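Local structure of oxysterol-binding protein homolog 1 (Saccharomyces cerevisiae, 5H28) at residues R197-C202 with I240-E245; A210-R215 with R252-Q257; N230-A235 with E245-L250. The protein carries sterols and other lipids between membranes, and uses the ankyrin-repeat domain described here to reach the nucleus-vacuole junction by binding Nvj1. All blocks are in the same frame, centred on the assembly; numbering follows the deposited sequence.

Contact 1: R197-C202 with I240-E245; sequences RDVIMC and IAIDIE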
ATOM      1  N   ARG A 197      -3.631 -27.267   9.314  1.00  8.52           N
ATOM      2  CA  ARG A 197      -4.596 -27.438  10.395  1.00  9.48           C
ATOM      3  C   ARG A 197      -4.427 -26.408  11.516  1.00  9.47           C
ATOM      4  O   ARG A 197      -4.743 -26.672  12.679  1.00  9.40           O
ATOM      5  CB  ARG A 197      -4.527 -28.874  10.938  1.00 11.16           C
ATOM      6  CG  ARG A 197      -4.901 -29.908   9.877  1.00 13.23           C
ATOM      7  CD  ARG A 197      -4.684 -31.353  10.310  1.00 16.49           C
ATOM      8  NE  ARG A 197      -5.656 -31.817  11.298  1.00 17.67           N
ATOM      9  CZ  ARG A 197      -5.399 -31.960  12.594  1.00 18.54           C
ATOM     10  NH1 ARG A 197      -6.348 -32.389  13.415  1.00 18.95           N
ATOM     11  NH2 ARG A 197      -4.194 -31.676  13.069  1.00 19.04           N
ATOM     12  N   ASP A 198      -3.928 -25.231  11.145  1.00  8.48           N
ATOM     13  CA  ASP A 198      -3.737 -24.117  12.076  1.00  8.54           C
ATOM     14  C   ASP A 198      -5.022 -23.300  11.957  1.00  8.20           C
ATOM     15  O   ASP A 198      -5.113 -22.394  11.126  1.00  8.39           O
ATOM     16  CB  ASP A 198      -2.538 -23.265  11.644  1.00  8.76           C
ATOM     17  CG  ASP A 198      -2.226 -22.135  12.620  1.00  8.28           C
ATOM     18  OD1 ASP A 198      -3.097 -21.772  13.438  1.00  9.98           O
ATOM     19  OD2 ASP A 198      -1.103 -21.593  12.547  1.00 11.09           O
ATOM     20  N   VAL A 199      -6.008 -23.623  12.786  1.00  8.17           N
ATOM     21  CA  VAL A 199      -7.299 -22.935  12.728  1.00  8.80           C
ATOM     22  C   VAL A 199      -7.241 -21.446  13.058  1.00 10.49           C
ATOM     23  O   VAL A 199      -7.937 -20.645  12.431  1.00  8.87           O
ATOM     24  CB  VAL A 199      -8.332 -23.621  13.649  1.00  9.22           C
ATOM     25  CG1 VAL A 199      -9.699 -22.973  13.472  1.00 11.04           C
ATOM     26  CG2 VAL A 199      -8.418 -25.105  13.317  1.00 11.57           C
ATOM     27  N   ILE A 200      -6.422 -21.065  14.031  1.00  8.90           N
ATOM     28  CA  ILE A 200      -6.312 -19.658  14.385  1.00 10.00           C
ATOM     29  C   ILE A 200      -5.825 -18.852  13.183  1.00  9.07           C
ATOM     30  O   ILE A 200      -6.373 -17.789  12.884  1.00  9.98           O
ATOM     31  CB  ILE A 200      -5.357 -19.447  15.584  1.00 10.86           C
ATOM     32  CG1 ILE A 200      -6.007 -20.006  16.854  1.00 14.67           C
ATOM     33  CG2 ILE A 200      -5.035 -17.966  15.754  1.00 13.70           C
ATOM     34  CD1 ILE A 200      -5.159 -19.855  18.095  1.00 17.35           C
ATOM     35  N   MET A 201      -4.811 -19.354  12.484  1.00  7.81           N
ATOM     36  CA  MET A 201      -4.314 -18.637  11.317  1.00  7.70           C
ATOM     37  C   MET A 201      -5.387 -18.594  10.234  1.00  7.34           C
ATOM     38  O   MET A 201      -5.550 -17.579   9.558  1.00  7.69           O
ATOM     39  CB  MET A 201      -3.048 -19.291  10.761  1.00  8.41           C
ATOM     40  CG  MET A 201      -2.493 -18.594   9.512  1.00  8.38           C
ATOM     41  SD  MET A 201      -2.057 -16.852   9.767  1.00 10.51           S
ATOM     42  CE  MET A 201      -0.477 -17.043  10.572  1.00  9.65           C
ATOM     43  N   CYS A 202      -6.117 -19.694  10.062  1.00  6.90           N
ATOM     44  CA  CYS A 202      -7.178 -19.718   9.060  1.00  7.41           C
ATOM     45  C   CYS A 202      -8.202 -18.626   9.373  1.00  8.29           C
ATOM     46  O   CYS A 202      -8.609 -17.884   8.481  1.00  8.93           O
ATOM     47  CB  CYS A 202      -7.869 -21.084   9.023  1.00  6.52           C
ATOM     48  SG  CYS A 202      -6.896 -22.399   8.253  1.00  8.51           S
ATOM     49  N   ILE A 240     -10.769 -35.899  16.339  1.00  7.82           N
ATOM     50  CA  ILE A 240     -10.965 -35.239  15.049  1.00  8.86           C
ATOM     51  C   ILE A 240     -11.606 -33.872  15.277  1.00  9.46           C
ATOM     52  O   ILE A 240     -12.156 -33.271  14.354  1.00  8.50           O
ATOM     53  CB  ILE A 240     -11.870 -36.056  14.093  1.00  8.84           C
ATOM     54  CG1 ILE A 240     -13.201 -36.383  14.774  1.00  8.68           C
ATOM     55  CG2 ILE A 240     -11.151 -37.324  13.655  1.00 11.48           C
ATOM     56  CD1 ILE A 240     -14.221 -36.997  13.838  1.00 10.16           C
ATOM     57  N   ALA A 241     -11.508 -33.374  16.508  1.00  9.33           N
ATOM     58  CA  ALA A 241     -12.088 -32.084  16.868  1.00  8.99           C
ATOM     59  C   ALA A 241     -11.577 -30.918  16.026  1.00  8.68           C
ATOM     60  O   ALA A 241     -12.358 -30.060  15.617  1.00  9.44           O
ATOM     61  CB  ALA A 241     -11.848 -31.798  18.348  1.00 11.34           C
ATOM     62  N   ILE A 242     -10.275 -30.881  15.767  1.00  8.54           N
ATOM     63  CA  ILE A 242      -9.700 -29.800  14.971  1.00  9.22           C
ATOM     64  C   ILE A 242     -10.262 -29.800  13.554  1.00  9.42           C
ATOM     65  O   ILE A 242     -10.565 -28.747  12.997  1.00 10.30           O
ATOM     66  CB  ILE A 242      -8.158 -29.909  14.912  1.00 10.96           C
ATOM     67  CG1 ILE A 242      -7.568 -29.564  16.282  1.00 13.10           C
ATOM     68  CG2 ILE A 242      -7.599 -28.980  13.837  1.00 12.38           C
ATOM     69  CD1 ILE A 242      -6.064 -29.716  16.358  1.00 15.26           C
ATOM     70  N   ASP A 243     -10.410 -30.988  12.981  1.00  9.39           N
ATOM     71  CA  ASP A 243     -10.933 -31.126  11.630  1.00  9.52           C
ATOM     72  C   ASP A 243     -12.390 -30.687  11.580  1.00  9.23           C
ATOM     73  O   ASP A 243     -12.826 -30.049  10.620  1.00  8.88           O
ATOM     74  CB  ASP A 243     -10.775 -32.574  11.189  1.00 12.35           C
ATOM     75  CG  ASP A 243      -9.350 -33.061  11.352  1.00 15.55           C
ATOM     76  OD1 ASP A 243      -8.481 -32.623  10.571  1.00 14.65           O
ATOM     77  OD2 ASP A 243      -9.094 -33.857  12.280  1.00 20.48           O
ATOM     78  N   ILE A 244     -13.143 -31.027  12.618  1.00  9.30           N
ATOM     79  CA  ILE A 244     -14.538 -30.629  12.679  1.00  9.33           C
ATOM     80  C   ILE A 244     -14.612 -29.106  12.791  1.00  9.83           C
ATOM     81  O   ILE A 244     -15.423 -28.467  12.120  1.00 10.90           O
ATOM     82  CB  ILE A 244     -15.252 -31.280  13.887  1.00  8.30           C
ATOM     83  CG1 ILE A 244     -15.357 -32.791  13.665  1.00  8.62           C
ATOM     84  CG2 ILE A 244     -16.634 -30.672  14.070  1.00 10.18           C
ATOM     85  CD1 ILE A 244     -15.915 -33.553  14.849  1.00 10.52           C
ATOM     86  N   GLU A 245     -13.759 -28.529  13.633  1.00  9.67           N
ATOM     87  CA  GLU A 245     -13.728 -27.082  13.823  1.00 10.86           C
ATOM     88  C   GLU A 245     -13.409 -26.392  12.501  1.00 11.53           C
ATOM     89  O   GLU A 245     -14.042 -25.402  12.129  1.00 12.30           O
ATOM     90  CB  GLU A 245     -12.662 -26.705  14.859  1.00 12.48           C
ATOM     91  CG  GLU A 245     -12.692 -25.233  15.270  1.00 14.53           C
ATOM     92  CD  GLU A 245     -11.534 -24.832  16.174  1.00 16.39           C
ATOM     93  OE1 GLU A 245     -11.014 -25.695  16.910  1.00 19.04           O
ATOM     94  OE2 GLU A 245     -11.155 -23.643  16.158  1.00 18.11           O
TER
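Arg197 and Asp243 form a salt bridge between the turn before helix 199-207 and the first turns of helix 241-256. Arg197 NE donates to Asp243 OD1 at 3.0 Å, almost straight (172°) and in the guanidinium plane, meeting the oxygen on its syn side but 30° out of the carboxylate plane. A second, weak bond runs from Arg197 NH1 to Asp243 OD2 at 3.3 Å. A bend in the arginine chain at chi3 (72°) turns the guanidinium edge to Asp243. Over one guanidinium face, toward its rim, lies Ile242 CG2. Arginine suits this place because its flat cation accepts aliphatic carbon on a face while its N-H groups work at the edge. The same methyl meets Val199 CG2 at 4.0 Å, and Val199 CG1 leans on the carboxylate of Glu245, itself salt-bridged to Arg203.

The backbone also helps to set these groups in place. Arg197, with positive phi, is the C-prime residue of the Schellman motif closing helix 189-196, and Asp198 follows as N-cap of helix 199-207, its OD1 accepting from Met201 N at 3.1 Å. This is the helix-turn-helix of the third predicted ankyrin repeat. Arg158 pairs with Asp198 OD2, and Arg227 touches Asp243.

Contact 2: A210-R215 with R252-Q257; sequences ADPFKR and RATREQ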
ATOM      1  N   ALA A 210      -9.275 -13.398   2.962  1.00 11.32           N
ATOM      2  CA  ALA A 210      -9.183 -14.710   2.327  1.00 11.47           C
ATOM      3  C   ALA A 210     -10.582 -15.186   1.954  1.00 10.64           C
ATOM      4  O   ALA A 210     -11.500 -15.140   2.771  1.00 11.19           O
ATOM      5  CB  ALA A 210      -8.516 -15.705   3.263  1.00  8.60           C
ATOM      6  N   ASP A 211     -10.730 -15.649   0.716  1.00 10.40           N
ATOM      7  CA  ASP A 211     -12.013 -16.115   0.195  1.00 10.03           C
ATOM      8  C   ASP A 211     -12.124 -17.645   0.150  1.00  9.22           C
ATOM      9  O   ASP A 211     -11.311 -18.312  -0.485  1.00  8.83           O
ATOM     10  CB  ASP A 211     -12.215 -15.515  -1.205  1.00 11.85           C
ATOM     11  CG  ASP A 211     -13.433 -16.066  -1.924  1.00 11.84           C
ATOM     12  OD1 ASP A 211     -14.369 -16.547  -1.254  1.00 13.29           O
ATOM     13  OD2 ASP A 211     -13.458 -15.997  -3.172  1.00 15.76           O
ATOM     14  N   PRO A 212     -13.136 -18.219   0.830  1.00  8.92           N
ATOM     15  CA  PRO A 212     -13.324 -19.675   0.846  1.00  9.53           C
ATOM     16  C   PRO A 212     -13.762 -20.252  -0.502  1.00  9.18           C
ATOM     17  O   PRO A 212     -13.774 -21.469  -0.694  1.00 11.26           O
ATOM     18  CB  PRO A 212     -14.373 -19.877   1.938  1.00 11.07           C
ATOM     19  CG  PRO A 212     -15.214 -18.638   1.815  1.00 10.12           C
ATOM     20  CD  PRO A 212     -14.161 -17.552   1.656  1.00  8.96           C
ATOM     21  N   PHE A 213     -14.112 -19.370  -1.435  1.00  8.26           N
ATOM     22  CA  PHE A 213     -14.548 -19.782  -2.767  1.00  8.81           C
ATOM     23  C   PHE A 213     -13.383 -19.863  -3.746  1.00  9.28           C
ATOM     24  O   PHE A 213     -13.532 -20.364  -4.857  1.00  9.21           O
ATOM     25  CB  PHE A 213     -15.574 -18.786  -3.317  1.00  8.95           C
ATOM     26  CG  PHE A 213     -16.928 -18.894  -2.686  1.00 10.79           C
ATOM     27  CD1 PHE A 213     -17.823 -19.876  -3.094  1.00 11.76           C
ATOM     28  CD2 PHE A 213     -17.314 -18.009  -1.687  1.00 11.26           C
ATOM     29  CE1 PHE A 213     -19.088 -19.972  -2.517  1.00 12.76           C
ATOM     30  CE2 PHE A 213     -18.574 -18.095  -1.103  1.00 12.61           C
ATOM     31  CZ  PHE A 213     -19.463 -19.079  -1.519  1.00 13.01           C
ATOM     32  N   LYS A 214     -12.220 -19.374  -3.333  1.00  8.15           N
ATOM     33  CA  LYS A 214     -11.053 -19.375  -4.206  1.00  8.84           C
ATOM     34  C   LYS A 214     -10.409 -20.746  -4.367  1.00  8.73           C
ATOM     35  O   LYS A 214     -10.168 -21.455  -3.387  1.00 10.10           O
ATOM     36  CB  LYS A 214     -10.012 -18.383  -3.681  1.00  9.95           C
ATOM     37  CG  LYS A 214      -8.841 -18.152  -4.619  1.00 12.22           C
ATOM     38  CD  LYS A 214      -9.285 -17.427  -5.883  1.00 16.74           C
ATOM     39  CE  LYS A 214      -8.134 -17.248  -6.854  1.00 19.73           C
ATOM     40  NZ  LYS A 214      -8.539 -16.439  -8.034  1.00 23.33           N
ATOM     41  N   ARG A 215     -10.132 -21.113  -5.613  1.00  9.74           N
ATOM     42  CA  ARG A 215      -9.490 -22.384  -5.924  1.00  9.64           C
ATOM     43  C   ARG A 215      -7.996 -22.154  -6.136  1.00  9.65           C
ATOM     44  O   ARG A 215      -7.598 -21.200  -6.813  1.00 11.35           O
ATOM     45  CB  ARG A 215     -10.118 -22.987  -7.185  1.00 10.49           C
ATOM     46  CG  ARG A 215     -11.594 -23.315  -7.013  1.00 13.46           C
ATOM     47  CD  ARG A 215     -12.284 -23.620  -8.336  1.00 15.11           C
ATOM     48  NE  ARG A 215     -13.693 -23.958  -8.134  1.00 17.60           N
ATOM     49  CZ  ARG A 215     -14.115 -25.089  -7.578  1.00 16.55           C
ATOM     50  NH1 ARG A 215     -15.411 -25.313  -7.427  1.00 15.10           N
ATOM     51  NH2 ARG A 215     -13.241 -26.002  -7.179  1.00 17.26           N
ATOM     52  N   ARG A 252     -19.118 -21.894   7.520  1.00 12.65           N
ATOM     53  CA  ARG A 252     -19.657 -20.620   7.987  1.00 14.07           C
ATOM     54  C   ARG A 252     -19.126 -19.488   7.113  1.00 14.33           C
ATOM     55  O   ARG A 252     -19.878 -18.605   6.694  1.00 14.55           O
ATOM     56  CB  ARG A 252     -19.246 -20.377   9.444  1.00 16.93           C
ATOM     57  CG  ARG A 252     -19.650 -19.015   9.987  1.00 20.95           C
ATOM     58  CD  ARG A 252     -19.188 -18.822  11.427  1.00 25.55           C
ATOM     59  NE  ARG A 252     -19.533 -17.492  11.926  1.00 29.77           N
ATOM     60  CZ  ARG A 252     -19.287 -17.059  13.158  1.00 31.05           C
ATOM     61  NH1 ARG A 252     -19.642 -15.830  13.509  1.00 33.21           N
ATOM     62  NH2 ARG A 252     -18.692 -17.850  14.042  1.00 32.14           N
ATOM     63  N   ALA A 253     -17.826 -19.522   6.840  1.00 13.64           N
ATOM     64  CA  ALA A 253     -17.189 -18.496   6.023  1.00 13.17           C
ATOM     65  C   ALA A 253     -17.764 -18.490   4.614  1.00 13.61           C
ATOM     66  O   ALA A 253     -17.898 -17.434   3.998  1.00 14.63           O
ATOM     67  CB  ALA A 253     -15.682 -18.726   5.973  1.00 13.58           C
ATOM     68  N   THR A 254     -18.099 -19.669   4.106  1.00 12.86           N
ATOM     69  CA  THR A 254     -18.666 -19.777   2.769  1.00 12.59           C
ATOM     70  C   THR A 254     -20.024 -19.078   2.736  1.00 14.76           C
ATOM     71  O   THR A 254     -20.404 -18.488   1.723  1.00 15.40           O
ATOM     72  CB  THR A 254     -18.810 -21.256   2.351  1.00 13.67           C
ATOM     73  OG1 THR A 254     -17.509 -21.859   2.294  1.00 13.46           O
ATOM     74  CG2 THR A 254     -19.458 -21.370   0.982  1.00 14.79           C
ATOM     75  N   ARG A 255     -20.746 -19.131   3.851  1.00 15.80           N
ATOM     76  CA  ARG A 255     -22.051 -18.485   3.939  1.00 17.08           C
ATOM     77  C   ARG A 255     -21.910 -16.977   4.152  1.00 17.86           C
ATOM     78  O   ARG A 255     -22.682 -16.190   3.602  1.00 19.46           O
ATOM     79  CB  ARG A 255     -22.874 -19.083   5.090  1.00 17.57           C
ATOM     80  CG  ARG A 255     -23.278 -20.540   4.902  1.00 19.65           C
ATOM     81  CD  ARG A 255     -24.279 -20.978   5.972  1.00 22.84           C
ATOM     82  NE  ARG A 255     -23.715 -20.961   7.321  1.00 24.41           N
ATOM     83  CZ  ARG A 255     -22.984 -21.940   7.847  1.00 25.63           C
ATOM     84  NH1 ARG A 255     -22.511 -21.828   9.082  1.00 23.76           N
ATOM     85  NH2 ARG A 255     -22.735 -23.039   7.146  1.00 25.74           N
ATOM     86  N   GLU A 256     -20.913 -16.583   4.941  1.00 18.09           N
ATOM     87  CA  GLU A 256     -20.672 -15.177   5.264  1.00 18.38           C
ATOM     88  C   GLU A 256     -19.893 -14.347   4.244  1.00 17.45           C
ATOM     89  O   GLU A 256     -20.071 -13.131   4.173  1.00 18.23           O
ATOM     90  CB  GLU A 256     -19.942 -15.074   6.608  1.00 20.32           C
ATOM     91  CG  GLU A 256     -20.706 -15.598   7.807  1.00 24.49           C
ATOM     92  CD  GLU A 256     -19.905 -15.491   9.097  1.00 25.69           C
ATOM     93  OE1 GLU A 256     -20.444 -15.850  10.164  1.00 26.94           O
ATOM     94  OE2 GLU A 256     -18.738 -15.049   9.043  1.00 27.05           O
ATOM     95  N   GLN A 257     -19.025 -14.991   3.470  1.00 15.41           N
ATOM     96  CA  GLN A 257     -18.190 -14.291   2.491  1.00 14.32           C
ATOM     97  C   GLN A 257     -18.883 -13.135   1.765  1.00 14.65           C
ATOM     98  O   GLN A 257     -18.351 -12.023   1.725  1.00 15.41           O
ATOM     99  CB  GLN A 257     -17.621 -15.291   1.477  1.00 13.84           C
ATOM    100  CG  GLN A 257     -16.612 -14.705   0.490  1.00 14.45           C
ATOM    101  CD  GLN A 257     -15.500 -13.910   1.152  1.00 15.62           C
ATOM    102  OE1 GLN A 257     -15.038 -14.248   2.244  1.00 15.68           O
ATOM    103  NE2 GLN A 257     -15.054 -12.850   0.482  1.00 15.40           N
TER
HETATM  104  O   HOH W   1     -13.017 -12.986   3.558  1.00 19.87           O
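Two oxygens that cannot bond to each other, Ala210 O and Gln257 OE1, stand 3.7 Å apart and share one water, which is hydrogen-bonded to both. The polar link between the segments is therefore indirect, and the direct touches are van der Waals. Pro212 is at their centre: its CD meets Gln257 OE1 at 3.5 Å, and its CG packs against Ala253 CB at 4.2 Å, where Leu206 of helix 199-207 also covers both residues. A proline, compact and lacking an N-H, suits a place where helix 241-256 lies close.

Phe213 comes in beside it. CZ of the ring touches Thr254 CG2 at 3.4 Å, while the ring edge faces Gln257 CB, so the phenyl lies along the last helical turn without stacking on the amide, whose plane is 73° away. The threonine methyl can point this way because CG2 is anti to the backbone N, which leaves OG1 to bond to Leu250 O. Replacing Phe213 by an alanine would probably strip Thr254 CG2 and Gln257 CB of their aromatic neighbour and open a gap beside Ile260.

The loop follows the second helix of an ankyrin repeat and is held in part by Asp211. Its OD1 accepts from Phe213 N at 2.8 Å, closing an Asx turn within a type I beta turn that runs to Lys214. OD1 also lies against Gln257 CG, and OD2 accepts from Asp261 N. Gln257, bent at chi2 (51°), brings the OE1 side of its amide to Pro212, while NE2 donates to Val259 O. With its polar groups largely committed to water, backbone and the C-terminal tail, the contact probably relies on shape, which the bonds of Asp211 help to keep.

Contact 3: N230-A235 with E245-L250; sequences NENDTA and ELKKLL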
ATOM      1  N   ASN A 230     -16.589 -37.610   8.881  1.00 29.59           N
ATOM      2  CA  ASN A 230     -18.050 -37.606   8.889  1.00 28.85           C
ATOM      3  C   ASN A 230     -18.761 -36.683   9.883  1.00 26.33           C
ATOM      4  O   ASN A 230     -19.606 -35.876   9.496  1.00 26.62           O
ATOM      5  CB  ASN A 230     -18.561 -39.035   9.114  1.00 31.34           C
ATOM      6  CG  ASN A 230     -18.042 -40.016   8.078  1.00 34.52           C
ATOM      7  OD1 ASN A 230     -18.315 -41.216   8.154  1.00 37.18           O
ATOM      8  ND2 ASN A 230     -17.296 -39.513   7.103  1.00 35.61           N
ATOM      9  N   GLU A 231     -18.417 -36.815  11.157  1.00 23.49           N
ATOM     10  CA  GLU A 231     -19.050 -36.052  12.231  1.00 19.86           C
ATOM     11  C   GLU A 231     -19.108 -34.528  12.085  1.00 20.33           C
ATOM     12  O   GLU A 231     -18.231 -33.910  11.479  1.00 21.60           O
ATOM     13  CB  GLU A 231     -18.394 -36.428  13.560  1.00 18.69           C
ATOM     14  CG  GLU A 231     -18.181 -37.936  13.732  1.00 16.63           C
ATOM     15  CD  GLU A 231     -19.387 -38.768  13.306  1.00 16.65           C
ATOM     16  OE1 GLU A 231     -20.522 -38.403  13.669  1.00 16.06           O
ATOM     17  OE2 GLU A 231     -19.198 -39.794  12.614  1.00 16.87           O
ATOM     18  N   ASN A 232     -20.154 -33.933  12.659  1.00 19.74           N
ATOM     19  CA  ASN A 232     -20.366 -32.484  12.609  1.00 20.56           C
ATOM     20  C   ASN A 232     -20.359 -31.832  13.990  1.00 19.35           C
ATOM     21  O   ASN A 232     -20.516 -30.619  14.108  1.00 20.17           O
ATOM     22  CB  ASN A 232     -21.699 -32.163  11.928  1.00 24.29           C
ATOM     23  CG  ASN A 232     -21.755 -32.639  10.492  1.00 26.77           C
ATOM     24  OD1 ASN A 232     -20.897 -32.297   9.677  1.00 29.51           O
ATOM     25  ND2 ASN A 232     -22.775 -33.428  10.170  1.00 29.42           N
ATOM     26  N   ASP A 233     -20.181 -32.637  15.032  1.00 16.08           N
ATOM     27  CA  ASP A 233     -20.163 -32.136  16.403  1.00 15.99           C
ATOM     28  C   ASP A 233     -18.912 -32.613  17.134  1.00 14.94           C
ATOM     29  O   ASP A 233     -18.570 -33.791  17.083  1.00 13.94           O
ATOM     30  CB  ASP A 233     -21.435 -32.600  17.125  1.00 16.50           C
ATOM     31  CG  ASP A 233     -21.327 -32.524  18.636  1.00 19.86           C
ATOM     32  OD1 ASP A 233     -20.857 -31.501  19.165  1.00 18.29           O
ATOM     33  OD2 ASP A 233     -21.734 -33.499  19.302  1.00 25.56           O
ATOM     34  N   THR A 234     -18.229 -31.691  17.811  1.00 11.66           N
ATOM     35  CA  THR A 234     -17.007 -32.027  18.534  1.00 11.75           C
ATOM     36  C   THR A 234     -17.222 -32.893  19.775  1.00 11.40           C
ATOM     37  O   THR A 234     -16.293 -33.555  20.236  1.00 12.52           O
ATOM     38  CB  THR A 234     -16.231 -30.752  18.953  1.00 10.65           C
ATOM     39  OG1 THR A 234     -17.062 -29.926  19.778  1.00 11.89           O
ATOM     40  CG2 THR A 234     -15.797 -29.967  17.723  1.00 11.74           C
ATOM     41  N   ALA A 235     -18.439 -32.899  20.315  1.00 10.76           N
ATOM     42  CA  ALA A 235     -18.731 -33.695  21.511  1.00 11.14           C
ATOM     43  C   ALA A 235     -18.426 -35.180  21.310  1.00 11.98           C
ATOM     44  O   ALA A 235     -18.985 -35.823  20.425  1.00 12.80           O
ATOM     45  CB  ALA A 235     -20.189 -33.510  21.920  1.00 13.04           C
ATOM     46  N   GLU A 245     -13.759 -28.529  13.633  1.00  9.67           N
ATOM     47  CA  GLU A 245     -13.728 -27.082  13.823  1.00 10.86           C
ATOM     48  C   GLU A 245     -13.409 -26.392  12.501  1.00 11.53           C
ATOM     49  O   GLU A 245     -14.042 -25.402  12.129  1.00 12.30           O
ATOM     50  CB  GLU A 245     -12.662 -26.705  14.859  1.00 12.48           C
ATOM     51  CG  GLU A 245     -12.692 -25.233  15.270  1.00 14.53           C
ATOM     52  CD  GLU A 245     -11.534 -24.832  16.174  1.00 16.39           C
ATOM     53  OE1 GLU A 245     -11.014 -25.695  16.910  1.00 19.04           O
ATOM     54  OE2 GLU A 245     -11.155 -23.643  16.158  1.00 18.11           O
ATOM     55  N   LEU A 246     -12.426 -26.929  11.792  1.00 11.51           N
ATOM     56  CA  LEU A 246     -11.998 -26.373  10.517  1.00 11.05           C
ATOM     57  C   LEU A 246     -13.111 -26.446   9.468  1.00 11.30           C
ATOM     58  O   LEU A 246     -13.330 -25.496   8.711  1.00 11.76           O
ATOM     59  CB  LEU A 246     -10.753 -27.119  10.033  1.00 13.79           C
ATOM     60  CG  LEU A 246      -9.963 -26.498   8.885  1.00 16.28           C
ATOM     61  CD1 LEU A 246      -9.620 -25.055   9.217  1.00 16.74           C
ATOM     62  CD2 LEU A 246      -8.697 -27.307   8.648  1.00 17.75           C
ATOM     63  N   LYS A 247     -13.810 -27.575   9.423  1.00 10.34           N
ATOM     64  CA  LYS A 247     -14.903 -27.751   8.473  1.00 10.59           C
ATOM     65  C   LYS A 247     -16.010 -26.749   8.781  1.00 12.18           C
ATOM     66  O   LYS A 247     -16.532 -26.088   7.880  1.00 12.15           O
ATOM     67  CB  LYS A 247     -15.449 -29.180   8.557  1.00 12.98           C
ATOM     68  CG  LYS A 247     -16.572 -29.483   7.578  1.00 17.82           C
ATOM     69  CD  LYS A 247     -16.996 -30.939   7.667  1.00 22.38           C
ATOM     70  CE  LYS A 247     -18.075 -31.270   6.648  1.00 25.48           C
ATOM     71  NZ  LYS A 247     -18.474 -32.706   6.702  1.00 27.31           N
ATOM     72  N   LYS A 248     -16.362 -26.633  10.059  1.00 12.67           N
ATOM     73  CA  LYS A 248     -17.402 -25.704  10.485  1.00 13.79           C
ATOM     74  C   LYS A 248     -17.023 -24.261  10.161  1.00 12.97           C
ATOM     75  O   LYS A 248     -17.867 -23.475   9.730  1.00 12.66           O
ATOM     76  CB  LYS A 248     -17.654 -25.852  11.988  1.00 16.49           C
ATOM     77  CG  LYS A 248     -18.307 -27.169  12.372  1.00 21.39           C
ATOM     78  CD  LYS A 248     -19.717 -27.253  11.806  1.00 25.36           C
ATOM     79  CE  LYS A 248     -20.356 -28.601  12.079  1.00 27.31           C
ATOM     80  NZ  LYS A 248     -19.639 -29.706  11.385  1.00 30.66           N
ATOM     81  N   LEU A 249     -15.756 -23.918  10.373  1.00 11.86           N
ATOM     82  CA  LEU A 249     -15.265 -22.571  10.094  1.00 12.01           C
ATOM     83  C   LEU A 249     -15.419 -22.223   8.617  1.00 11.39           C
ATOM     84  O   LEU A 249     -15.933 -21.162   8.263  1.00 11.97           O
ATOM     85  CB  LEU A 249     -13.788 -22.451  10.485  1.00 11.60           C
ATOM     86  CG  LEU A 249     -13.062 -21.201   9.975  1.00 11.14           C
ATOM     87  CD1 LEU A 249     -13.664 -19.955  10.608  1.00 14.57           C
ATOM     88  CD2 LEU A 249     -11.582 -21.302  10.301  1.00 11.93           C
ATOM     89  N   LEU A 250     -14.969 -23.121   7.753  1.00 11.19           N
ATOM     90  CA  LEU A 250     -15.053 -22.881   6.322  1.00 10.67           C
ATOM     91  C   LEU A 250     -16.489 -22.882   5.805  1.00 11.56           C
ATOM     92  O   LEU A 250     -16.811 -22.152   4.868  1.00 10.96           O
ATOM     93  CB  LEU A 250     -14.198 -23.906   5.575  1.00  9.86           C
ATOM     94  CG  LEU A 250     -12.705 -23.747   5.885  1.00 10.97           C
ATOM     95  CD1 LEU A 250     -11.924 -24.915   5.316  1.00  9.53           C
ATOM     96  CD2 LEU A 250     -12.201 -22.428   5.307  1.00 12.04           C
TER
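This is a polar surface contact, in which Asn232 of the long loop leading into helix 241-256 meets Lys247 and Lys248 on that helix's outer side. Lys248 does most of the touching. The lysine chain crosses the asparagine side chain at about a right angle, bringing NZ to 3.3 Å from Asn232 CB and into a weak hydrogen bond, also 3.3 Å, with Asn232 OD1. Lys248 NZ lies 3.0 Å from the backbone oxygen Asn232 O as well, but the exact placing of the lysine end is doubtful, because the neighbouring carbon CE stands too close to that oxygen in the model. A chain bent at chi2 (-66°) and again at chi4 (-64°) curls the lysine back to this neighbour, which stands close to the helix.

Lys247 behaves differently: fully extended, it carries NZ toward the loop, to 3.9 Å from Asn232 OD1, an approach too long to count as a bond. Asn230 O is 4.4 Å from the same Lys247 NZ. The two ammonium groups would probably polarise the neutral amide, and asparagine suits the place because its amide oxygen can accept from an ammonium group while the residue stays neutral at the surface.

Helix 241-256, the last helix of the chain, packs against helices 189-196 and 199-207 of the third predicted ankyrin repeat. Leu246 and Leu250 lie on Val194, and Leu249 on Cys202, which leaves the lysines for the side toward solvent.

The loop also touches Ile244, one turn before Lys248, through Glu231 and Thr234, and an Asx turn, with Asp233 OD1 accepting from Ala235 N, turns the chain just after Asn232.

All three contacts use helix 241-256, each at a different part of it, contacts 1 and 3 overlapping at Glu245. Contacts 1 and 2 are partly buried and tie the helix to the third predicted ankyrin repeat, at the start and just after the end of helix 199-207; their centres lie 16 Å apart. Contact 3, at the surface, joins the helix to its own preceding loop, on which Ile244 of contact 1 also packs. The chemistry follows position: a charged pair whose guanidinium lies over aliphatic carbon in contact 1, proline and phenylalanine packing with a water bridge in contact 2, and weak lysine-amide bonding in contact 3.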